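Local coordinates for protein putative mannose-6-phosphate isomerase YvyI (Bacillus subtilis, PDB 1QWR) that probably interconverts D-mannose 6-phosphate and D-fructose 6-phosphate as a zinc-dependent type 1 phosphomannose isomerase, at residues D125-E128 / N129-I132; L212-A215 / K216-A220; F245-E249 / Y250-Y254. All blocks are in the same frame, centred on the assembly; numbering follows the deposited sequence.

Interaction 1 of 3, residues D125-E128 / N129-I132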
loop_
_atom_site.group_PDB
_atom_site.type_symbol
_atom_site.label_atom_id
_atom_site.label_comp_id
_atom_site.label_asym_id
_atom_site.label_seq_id
_atom_site.Cartn_x
_atom_site.Cartn_y
_atom_site.Cartn_z
ATOM N N ASP A 125 11.194 -4.969 5.261
ATOM C CA ASP A 125 12.021 -5.659 6.254
ATOM C C ASP A 125 11.092 -6.478 7.144
ATOM O O ASP A 125 9.882 -6.244 7.196
ATOM C CB ASP A 125 12.781 -4.631 7.104
ATOM C CG ASP A 125 13.976 -5.234 7.850
ATOM O OD1 ASP A 125 14.246 -6.442 7.715
ATOM O OD2 ASP A 125 14.653 -4.483 8.579
ATOM N N CYS A 126 11.657 -7.444 7.847
ATOM C CA CYS A 126 10.852 -8.281 8.718
ATOM C C CYS A 126 11.788 -9.132 9.547
ATOM O O CYS A 126 12.958 -9.300 9.198
ATOM C CB CYS A 126 9.903 -9.185 7.901
ATOM S SG CYS A 126 10.651 -10.488 6.874
ATOM N N LYS A 127 11.266 -9.662 10.644
ATOM C CA LYS A 127 12.074 -10.506 11.514
ATOM C C LYS A 127 12.289 -11.855 10.857
ATOM O O LYS A 127 11.523 -12.269 9.971
ATOM C CB LYS A 127 11.402 -10.688 12.877
ATOM C CG LYS A 127 10.053 -11.391 12.830
ATOM C CD LYS A 127 9.531 -11.655 14.235
ATOM C CE LYS A 127 8.122 -12.217 14.216
ATOM N NZ LYS A 127 7.664 -12.555 15.602
ATOM N N GLU A 128 13.340 -12.538 11.300
ATOM C CA GLU A 128 13.703 -13.841 10.771
ATOM C C GLU A 128 12.560 -14.856 10.628
ATOM O O GLU A 128 12.458 -15.518 9.597
ATOM C CB GLU A 128 14.837 -14.449 11.620
ATOM C CG GLU A 128 15.223 -15.890 11.245
ATOM C CD GLU A 128 14.326 -16.947 11.891
ATOM O OE1 GLU A 128 14.300 -17.024 13.142
ATOM O OE2 GLU A 128 13.651 -17.708 11.156
ATOM N N ASN A 129 11.704 -14.989 11.633
ATOM C CA ASN A 129 10.624 -15.976 11.535
ATOM C C ASN A 129 9.256 -15.384 11.179
ATOM O O ASN A 129 8.213 -15.952 11.528
ATOM C CB ASN A 129 10.495 -16.753 12.846
ATOM C CG ASN A 129 10.141 -15.859 14.013
ATOM O OD1 ASN A 129 9.616 -14.757 13.831
ATOM N ND2 ASN A 129 10.413 -16.331 15.223
ATOM N N ALA A 130 9.265 -14.250 10.484
ATOM C CA ALA A 130 8.025 -13.583 10.100
ATOM C C ALA A 130 7.160 -14.395 9.136
ATOM O O ALA A 130 7.658 -15.158 8.300
ATOM C CB ALA A 130 8.340 -12.199 9.486
ATOM N N GLU A 131 5.850 -14.218 9.260
ATOM C CA GLU A 131 4.895 -14.893 8.397
ATOM C C GLU A 131 3.750 -13.949 8.063
ATOM O O GLU A 131 3.630 -12.850 8.604
ATOM C CB GLU A 131 4.241 -16.085 9.098
ATOM C CG GLU A 131 5.135 -17.118 9.717
ATOM C CD GLU A 131 4.300 -18.200 10.402
ATOM O OE1 GLU A 131 3.543 -17.858 11.343
ATOM O OE2 GLU A 131 4.389 -19.378 9.991
ATOM N N ILE A 132 2.899 -14.423 7.166
ATOM C CA ILE A 132 1.674 -13.729 6.805
ATOM C C ILE A 132 0.612 -14.831 6.702
ATOM O O ILE A 132 0.941 -16.008 6.508
ATOM C CB ILE A 132 1.764 -12.994 5.444
ATOM C CG1 ILE A 132 2.011 -13.986 4.317
ATOM C CG2 ILE A 132 2.839 -11.916 5.522
ATOM C CD1 ILE A 132 1.877 -13.376 2.905
#
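K127 and N129 each swing CG into the cleft between their own backbone N and carbonyl carbon (chi1 near +60° in both), and these two matching choices bring the side chains over the same side of the turn. The lysine is extended from CG onward, which lays its methylene chain obliquely across the asparagine amide. What touches is the carbon chain and not the ammonium group: K127 CE lies 3.0 Å from N129 OD1 and K127 CD is 3.1 Å from the same oxygen. K127 NZ is farther off and badly angled for a hydrogen bond, which makes this a close C-H to oxygen approach. E128 bends at its second torsion, which brings its carboxylate carbon CD to 3.3 Å from N129 N, the following amide; the poor angle from OE2 argues against a bond there too.

The polar tie across the turn is in the backbone. A130 N donates to K127 O over 3.0 Å with an N-H...O angle of 155°. Next to this bond, A130 CB touches C126 CB, in the last strand residue, at 3.7 Å and K127 CG, in the turn, at 3.8 Å, while C126 SG also borders this methyl group. A130 is buried, whereas E128 and N129 at the corner are exposed. K161 NZ reaches in from the neighbouring strand to bond both E128 O and A130 O, pinning two more carbonyls.

Helical phi and psi at E128, followed at N129 by a phi near -100° and a small positive psi, make this a type I beta turn, closed by the A130 N to K127 O bond. It links strand 119-126, which begins at the zinc ligand E119, to strand 131-136, whose sheet partners are strands 157-161 and 176-178.

Interaction 2 of 3, residues L212-A215 / K216-A220; sequences LHFA and KAVNA
A215 O is gripped twice by one residue: N219 N and N219 ND2 each donate to it, both at 2.9 Å. The backbone donor comes in nearly along the C=O axis, with an N-H...O angle of 161°, whereas the amide stands well above the carbonyl plane. N219 CG lies anti to its own carbonyl carbon (chi1 -87°), which bends the side chain back toward the preceding turn and lets ND2 reach A215 O, probably limiting rotation of the amide.

The backbone ladder starts two residues earlier, at H213 O, to which A217 N donates over 2.9 Å. V218 N follows by bonding F214 O at 3.0 Å. H213 therefore occupies the N-cap of helix 214-220, and this is the helix's first turn. Its imidazole, turned away from the helix, lies about 4 Å from the side chain of R196, the active-site residue inferred by similarity, while the H213 backbone pairs with that of R196.

F214 and V218 lie side by side on another flank, pointing the same way, with V218 CG2 at 3.5 Å from F214 CE1 in an oblique approach to the ring. Helix 141-149 meets this pair, I148 touching F214 and V145 touching V218. K216 runs out extended in a different direction, and its NZ forms a salt bridge with E111, just after helix 104-110.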
loop_
_atom_site.group_PDB
_atom_site.type_symbol
_atom_site.label_atom_id
_atom_site.label_comp_id
_atom_site.label_asym_id
_atom_site.label_seq_id
_atom_site.Cartn_x
_atom_site.Cartn_y
_atom_site.Cartn_z
ATOM N N LEU A 212 -16.035 -6.420 14.294
ATOM C CA LEU A 212 -15.865 -7.593 13.438
ATOM C C LEU A 212 -17.046 -7.536 12.457
ATOM O O LEU A 212 -18.087 -6.956 12.771
ATOM C CB LEU A 212 -15.893 -8.891 14.259
ATOM C CG LEU A 212 -14.839 -9.034 15.370
ATOM C CD1 LEU A 212 -14.917 -10.447 15.966
ATOM C CD2 LEU A 212 -13.442 -8.780 14.814
ATOM N N HIS A 213 -16.876 -8.109 11.271
ATOM C CA HIS A 213 -17.917 -8.076 10.247
ATOM C C HIS A 213 -17.991 -9.484 9.678
ATOM O O HIS A 213 -17.640 -9.712 8.521
ATOM C CB HIS A 213 -17.511 -7.096 9.134
ATOM C CG HIS A 213 -16.766 -5.892 9.629
ATOM N ND1 HIS A 213 -17.371 -4.669 9.835
ATOM C CD2 HIS A 213 -15.467 -5.733 9.985
ATOM C CE1 HIS A 213 -16.475 -3.809 10.293
ATOM N NE2 HIS A 213 -15.313 -4.430 10.393
ATOM N N PHE A 214 -18.440 -10.423 10.505
ATOM C CA PHE A 214 -18.520 -11.828 10.121
ATOM C C PHE A 214 -19.312 -12.117 8.832
ATOM O O PHE A 214 -18.785 -12.729 7.908
ATOM C CB PHE A 214 -19.103 -12.636 11.295
ATOM C CG PHE A 214 -18.785 -14.112 11.247
ATOM C CD1 PHE A 214 -18.020 -14.649 10.215
ATOM C CD2 PHE A 214 -19.258 -14.967 12.240
ATOM C CE1 PHE A 214 -17.731 -16.018 10.167
ATOM C CE2 PHE A 214 -18.976 -16.341 12.203
ATOM C CZ PHE A 214 -18.212 -16.863 11.164
ATOM N N ALA A 215 -20.564 -11.683 8.780
ATOM C CA ALA A 215 -21.423 -11.919 7.619
ATOM C C ALA A 215 -20.824 -11.347 6.348
ATOM O O ALA A 215 -20.692 -12.040 5.336
ATOM C CB ALA A 215 -22.811 -11.308 7.858
ATOM N N LYS A 216 -20.456 -10.075 6.403
ATOM C CA LYS A 216 -19.884 -9.433 5.233
ATOM C C LYS A 216 -18.599 -10.105 4.780
ATOM O O LYS A 216 -18.363 -10.239 3.584
ATOM C CB LYS A 216 -19.645 -7.944 5.501
ATOM C CG LYS A 216 -20.929 -7.113 5.471
ATOM C CD LYS A 216 -20.645 -5.631 5.627
ATOM C CE LYS A 216 -21.888 -4.804 5.380
ATOM N NZ LYS A 216 -21.595 -3.350 5.473
ATOM N N ALA A 217 -17.765 -10.526 5.729
ATOM C CA ALA A 217 -16.514 -11.183 5.378
ATOM C C ALA A 217 -16.805 -12.481 4.639
ATOM O O ALA A 217 -16.185 -12.800 3.621
ATOM C CB ALA A 217 -15.694 -11.486 6.644
ATOM N N VAL A 218 -17.748 -13.248 5.161
ATOM C CA VAL A 218 -18.074 -14.518 4.515
ATOM C C VAL A 218 -18.663 -14.270 3.127
ATOM O O VAL A 218 -18.336 -14.970 2.164
ATOM C CB VAL A 218 -19.043 -15.331 5.396
ATOM C CG1 VAL A 218 -19.422 -16.623 4.687
ATOM C CG2 VAL A 218 -18.349 -15.661 6.732
ATOM N N ASN A 219 -19.507 -13.254 3.012
ATOM C CA ASN A 219 -20.099 -12.917 1.715
ATOM C C ASN A 219 -19.033 -12.465 0.710
ATOM O O ASN A 219 -19.095 -12.803 -0.471
ATOM C CB ASN A 219 -21.126 -11.805 1.877
ATOM C CG ASN A 219 -22.507 -12.331 2.220
ATOM O OD1 ASN A 219 -23.199 -12.889 1.362
ATOM N ND2 ASN A 219 -22.911 -12.163 3.468
ATOM N N ALA A 220 -18.053 -11.699 1.172
ATOM C CA ALA A 220 -17.024 -11.196 0.261
ATOM C C ALA A 220 -15.900 -12.158 -0.042
ATOM O O ALA A 220 -15.185 -12.009 -1.048
ATOM C CB ALA A 220 -16.433 -9.899 0.816
#

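Interaction 3 of 3, residues F245-E249 / Y250-Y254; sequences FVQGE and YFSVY
V246 CG1 is the apolar centre; set between its backbone N and carbonyl carbon (chi1 68°), it touches V253 CG2 at 4.2 Å in an oblique crossing and meets the edge of the F251 ring near its plane. Next along, F245 CD2 packs on V253 CG1 at 4.1 Å. F245 and V246 both face V253, a classic beta bulge, confirmed by the bonds F245 N to V253 O (2.9 Å) and V253 N to V246 O (3.0 Å). Q247 and S252 form a non-hydrogen-bonded pair on the opposite sheet face; there the Q247 amide stands almost perpendicular to the Y254 ring (88°), its NE2 donating weakly to Y254 OH, whose stronger partner is H318.

G248 N to F251 O, at 2.8 Å, closes the hairpin end, and a water links G248 O with S252 OG. Beyond it, E249 CB lies over one ring face, 4.0 Å from Y250 CD2. Two waters donate to E249 OE2 and weakly contact Y250 OH. Replacing Y250 by alanine removes the ring, and E249 CB would probably lose its apolar cover and the two waters their phenol partner.

The hairpin of strands 240-247 and 252-259 belongs to the cupin domain. Strand 312-318 lies beside strand 252-259, through backbone bonds of S252 with H318 and Y254 with V316, while F167 of strand 167-170 covers V246 and V253 and stacks on F245.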
loop_
_atom_site.group_PDB
_atom_site.type_symbol
_atom_site.label_atom_id
_atom_site.label_comp_id
_atom_site.label_asym_id
_atom_site.label_seq_id
_atom_site.Cartn_x
_atom_site.Cartn_y
_atom_site.Cartn_z
ATOM N N PHE A 245 6.997 -6.116 -10.300
ATOM C CA PHE A 245 6.344 -7.101 -9.436
ATOM C C PHE A 245 5.018 -7.579 -9.989
ATOM O O PHE A 245 4.666 -8.752 -9.857
ATOM C CB PHE A 245 6.087 -6.505 -8.049
ATOM C CG PHE A 245 7.324 -6.193 -7.275
ATOM C CD1 PHE A 245 8.165 -7.217 -6.837
ATOM C CD2 PHE A 245 7.626 -4.872 -6.927
ATOM C CE1 PHE A 245 9.291 -6.933 -6.057
ATOM C CE2 PHE A 245 8.752 -4.573 -6.143
ATOM C CZ PHE A 245 9.585 -5.605 -5.709
ATOM N N VAL A 246 4.269 -6.662 -10.590
ATOM C CA VAL A 246 2.973 -7.006 -11.125
ATOM C C VAL A 246 2.468 -5.908 -12.043
ATOM O O VAL A 246 2.829 -4.723 -11.910
ATOM C CB VAL A 246 1.922 -7.232 -9.978
ATOM C CG1 VAL A 246 1.616 -5.898 -9.255
ATOM C CG2 VAL A 246 0.653 -7.847 -10.548
ATOM N N GLN A 247 1.662 -6.327 -13.007
ATOM C CA GLN A 247 1.035 -5.419 -13.943
ATOM C C GLN A 247 -0.389 -5.927 -13.985
ATOM O O GLN A 247 -0.761 -6.729 -14.847
ATOM C CB GLN A 247 1.730 -5.510 -15.300
ATOM C CG GLN A 247 3.152 -4.966 -15.228
ATOM C CD GLN A 247 3.857 -4.974 -16.568
ATOM O OE1 GLN A 247 3.943 -5.998 -17.225
ATOM N NE2 GLN A 247 4.377 -3.824 -16.968
ATOM N N GLY A 248 -1.186 -5.465 -13.026
ATOM C CA GLY A 248 -2.554 -5.937 -12.912
ATOM C C GLY A 248 -3.655 -5.009 -13.371
ATOM O O GLY A 248 -3.408 -3.931 -13.901
ATOM N N GLU A 249 -4.893 -5.439 -13.147
ATOM C CA GLU A 249 -6.049 -4.649 -13.556
ATOM C C GLU A 249 -6.154 -3.340 -12.796
ATOM O O GLU A 249 -6.661 -2.360 -13.325
ATOM C CB GLU A 249 -7.338 -5.442 -13.327
ATOM C CG GLU A 249 -7.285 -6.869 -13.838
ATOM C CD GLU A 249 -8.525 -7.678 -13.457
ATOM O OE1 GLU A 249 -8.476 -8.926 -13.583
ATOM O OE2 GLU A 249 -9.544 -7.066 -13.038
ATOM N N TYR A 250 -5.682 -3.320 -11.555
ATOM C CA TYR A 250 -5.813 -2.127 -10.731
ATOM C C TYR A 250 -4.555 -1.298 -10.578
ATOM O O TYR A 250 -4.640 -0.114 -10.277
ATOM C CB TYR A 250 -6.321 -2.513 -9.337
ATOM C CG TYR A 250 -7.652 -3.224 -9.374
ATOM C CD1 TYR A 250 -8.846 -2.514 -9.479
ATOM C CD2 TYR A 250 -7.705 -4.615 -9.404
ATOM C CE1 TYR A 250 -10.072 -3.187 -9.620
ATOM C CE2 TYR A 250 -8.907 -5.290 -9.543
ATOM C CZ TYR A 250 -10.086 -4.577 -9.654
ATOM O OH TYR A 250 -11.266 -5.275 -9.825
ATOM N N PHE A 251 -3.396 -1.916 -10.783
ATOM C CA PHE A 251 -2.118 -1.215 -10.658
ATOM C C PHE A 251 -0.958 -2.081 -11.107
ATOM O O PHE A 251 -1.098 -3.294 -11.263
ATOM C CB PHE A 251 -1.871 -0.795 -9.187
ATOM C CG PHE A 251 -2.122 -1.904 -8.173
ATOM C CD1 PHE A 251 -1.232 -2.977 -8.040
ATOM C CD2 PHE A 251 -3.271 -1.866 -7.356
ATOM C CE1 PHE A 251 -1.476 -4.017 -7.103
ATOM C CE2 PHE A 251 -3.532 -2.890 -6.414
ATOM C CZ PHE A 251 -2.643 -3.968 -6.281
ATOM N N SER A 252 0.180 -1.431 -11.326
ATOM C CA SER A 252 1.441 -2.084 -11.708
ATOM C C SER A 252 2.401 -1.535 -10.648
ATOM O O SER A 252 2.383 -0.323 -10.351
ATOM C CB SER A 252 1.903 -1.643 -13.104
ATOM O OG SER A 252 1.011 -2.131 -14.128
ATOM N N VAL A 253 3.231 -2.405 -10.088
ATOM C CA VAL A 253 4.156 -1.993 -9.039
ATOM C C VAL A 253 5.562 -2.441 -9.381
ATOM O O VAL A 253 5.742 -3.554 -9.880
ATOM C CB VAL A 253 3.732 -2.593 -7.687
ATOM C CG1 VAL A 253 4.647 -2.049 -6.545
ATOM C CG2 VAL A 253 2.255 -2.218 -7.419
ATOM N N TYR A 254 6.538 -1.585 -9.074
ATOM C CA TYR A 254 7.942 -1.835 -9.410
ATOM C C TYR A 254 8.895 -1.389 -8.315
ATOM O O TYR A 254 8.546 -0.588 -7.457
ATOM C CB TYR A 254 8.343 -1.016 -10.627
ATOM C CG TYR A 254 7.395 -1.053 -11.775
ATOM C CD1 TYR A 254 7.715 -1.755 -12.938
ATOM C CD2 TYR A 254 6.177 -0.370 -11.721
ATOM C CE1 TYR A 254 6.861 -1.772 -14.010
ATOM C CE2 TYR A 254 5.303 -0.387 -12.799
ATOM C CZ TYR A 254 5.658 -1.093 -13.950
ATOM O OH TYR A 254 4.831 -1.085 -15.059
HETATM O O HOH W 1 -1.618 -1.701 -14.259
HETATM O O HOH W 2 -11.077 -8.407 -11.091
HETATM O O HOH W 3 -11.347 -4.764 -12.650
#

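All three are local contacts within continuous chain, but they differ in setting. Interactions 1 and 2 are surface contacts, with one buried residue apiece, whereas half of the ten touching residues in interaction 3 are buried. Interactions 1 and 3 both turn the chain between strands and reach the same extended strand system, yet interaction 1 passes to a different sheet while interaction 3 pairs its own two strands. Interaction 2 is helical and relies on successive backbone bonds plus an amide. Centres of 1 and 3 are about 24 Å apart, and 2 lies farther from both. Valines and aromatic rings dominate 3; a lysine chain and a methyl group carry 1.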